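Ribosomal RNA processing protein 6 (Trypanosoma brucei brucei, PDB 4NLC) probably degrades and processes RNA from the 3' end as an exosome-associated 3'-5' exoribonuclease, seen here as its catalytic core. Local coordinates at residues L354-I357 with V358-A361. The protein carries 1 engineered substitution. Residues are numbered along the deposited sequence; the frame is centred on the assembly and turned at random.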
ATOM      1  N   LEU A 354     -22.604  15.069  16.772  1.00 35.65           N
ATOM      2  CA  LEU A 354     -21.745  14.570  17.861  1.00 34.01           C
ATOM      3  C   LEU A 354     -22.379  14.927  19.198  1.00 37.26           C
ATOM      4  O   LEU A 354     -22.418  14.099  20.111  1.00 37.40           O
ATOM      5  CB  LEU A 354     -20.331  15.163  17.782  1.00 33.73           C
ATOM      6  CG  LEU A 354     -19.483  14.791  16.586  1.00 37.39           C
ATOM      7  CD1 LEU A 354     -18.246  15.662  16.522  1.00 38.14           C
ATOM      8  CD2 LEU A 354     -19.056  13.357  16.659  1.00 38.26           C
ATOM      9  N   LEU A 355     -22.917  16.145  19.287  1.00 33.34           N
ATOM     10  CA  LEU A 355     -23.635  16.664  20.448  1.00 33.39           C
ATOM     11  C   LEU A 355     -24.926  15.861  20.702  1.00 36.54           C
ATOM     12  O   LEU A 355     -25.266  15.615  21.856  1.00 35.54           O
ATOM     13  CB  LEU A 355     -23.935  18.156  20.226  1.00 34.56           C
ATOM     14  CG  LEU A 355     -24.611  18.933  21.346  1.00 39.26           C
ATOM     15  CD1 LEU A 355     -23.875  18.764  22.657  1.00 37.73           C
ATOM     16  CD2 LEU A 355     -24.741  20.399  20.984  1.00 40.82           C
ATOM     17  N   GLN A 356     -25.610  15.407  19.638  1.00 33.32           N
ATOM     18  CA  GLN A 356     -26.831  14.604  19.798  1.00 33.77           C
ATOM     19  C   GLN A 356     -26.508  13.223  20.391  1.00 35.98           C
ATOM     20  O   GLN A 356     -27.263  12.721  21.242  1.00 34.92           O
ATOM     21  CB  GLN A 356     -27.600  14.478  18.461  1.00 35.90           C
ATOM     22  CG  GLN A 356     -29.091  14.164  18.647  1.00 39.50           C
ATOM     23  CD  GLN A 356     -29.757  15.038  19.686  1.00 59.17           C
ATOM     24  OE1 GLN A 356     -29.805  16.279  19.585  1.00 57.24           O
ATOM     25  NE2 GLN A 356     -30.260  14.403  20.725  1.00 48.33           N
ATOM     26  N   ILE A 357     -25.362  12.634  19.956  1.00 31.79           N
ATOM     27  CA  ILE A 357     -24.843  11.341  20.433  1.00 31.28           C
ATOM     28  C   ILE A 357     -24.693  11.387  21.954  1.00 34.37           C
ATOM     29  O   ILE A 357     -25.164  10.485  22.639  1.00 35.06           O
ATOM     30  CB  ILE A 357     -23.516  10.929  19.711  1.00 32.94           C
ATOM     31  CG1 ILE A 357     -23.799  10.455  18.263  1.00 33.60           C
ATOM     32  CG2 ILE A 357     -22.737   9.853  20.514  1.00 31.92           C
ATOM     33  CD1 ILE A 357     -22.540  10.376  17.307  1.00 27.26           C
ATOM     34  N   VAL A 358     -24.061  12.450  22.465  1.00 30.16           N
ATOM     35  CA  VAL A 358     -23.839  12.679  23.889  1.00 29.77           C
ATOM     36  C   VAL A 358     -25.166  12.889  24.624  1.00 36.21           C
ATOM     37  O   VAL A 358     -25.354  12.324  25.702  1.00 34.91           O
ATOM     38  CB  VAL A 358     -22.863  13.862  24.136  1.00 32.12           C
ATOM     39  CG1 VAL A 358     -22.677  14.115  25.640  1.00 30.91           C
ATOM     40  CG2 VAL A 358     -21.518  13.612  23.457  1.00 30.76           C
ATOM     41  N   LYS A 359     -26.059  13.731  24.058  1.00 35.88           N
ATOM     42  CA  LYS A 359     -27.364  14.056  24.640  1.00 37.72           C
ATOM     43  C   LYS A 359     -28.243  12.829  24.823  1.00 45.30           C
ATOM     44  O   LYS A 359     -28.889  12.713  25.857  1.00 47.13           O
ATOM     45  CB  LYS A 359     -28.092  15.125  23.816  1.00 41.54           C
ATOM     46  CG  LYS A 359     -27.587  16.536  24.047  1.00 54.11           C
ATOM     47  CD  LYS A 359     -28.143  17.485  23.011  1.00 63.87           C
ATOM     48  CE  LYS A 359     -27.654  18.889  23.223  1.00 77.32           C
ATOM     49  NZ  LYS A 359     -28.022  19.769  22.088  1.00 91.94           N
ATOM     50  N   ASP A 360     -28.239  11.895  23.862  1.00 44.52           N
ATOM     51  CA  ASP A 360     -29.045  10.665  23.940  1.00 45.58           C
ATOM     52  C   ASP A 360     -28.538   9.665  24.995  1.00 49.85           C
ATOM     53  O   ASP A 360     -29.267   8.732  25.367  1.00 50.54           O
ATOM     54  CB  ASP A 360     -29.178  10.005  22.551  1.00 48.06           C
ATOM     55  CG  ASP A 360     -29.859  10.858  21.487  1.00 58.90           C
ATOM     56  OD1 ASP A 360     -30.516  11.853  21.851  1.00 60.70           O
ATOM     57  OD2 ASP A 360     -29.743  10.522  20.296  1.00 68.06           O
ATOM     58  N   ALA A 361     -27.316   9.887  25.516  1.00 45.66           N
ATOM     59  CA  ALA A 361     -26.711   9.022  26.529  1.00 44.70           C
ATOM     60  C   ALA A 361     -26.691   9.587  27.962  1.00 48.38           C
ATOM     61  O   ALA A 361     -26.591   8.797  28.903  1.00 48.76           O
ATOM     62  CB  ALA A 361     -25.314   8.628  26.103  1.00 44.53           C
TER
HETATM   63  O   HOH W   1     -27.918  18.446  19.052  1.00 42.71           O
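The amide of Gln356 and the carboxylate of Asp360 meet with their planes 43° apart. Gln356 NE2 donates to Asp360 OD1 over 2.8 Å; the acceptor lies practically in the amide plane, whereas the donor stands above a face of the carboxylate, 39° out of plane. Gln356 OE1 accepts from a water at 2.9 Å, and the same water is weakly bound to Lys359 NZ. The amide is thus held at both ends, which should restrict its rotation. A bend at chi2 (47°) turns the Gln356 chain along the helix toward these partners. Lys359, extended beyond CG, runs instead past Leu355: Lys359 CE makes an apolar contact with Leu355 CG at 3.6 Å, while Lys359 NZ, 3.5 Å from Leu355 CD2, also reaches the water. Beneath the side chains, Lys359 N binds Leu355 O at 3.0 Å and Asp360 N binds Gln356 O at 2.9 Å. Leu354 packs on Ile298 and Trp301 of helix 289-309, and Leu355 on Val336 of helix 333-339. The i to i+4 backbone bonds mark an alpha-helix; exposed Gln356, Lys359 and Asp360 against buried Leu354 and Leu355 make it amphipathic, here the last helix of the helical HRDC domain.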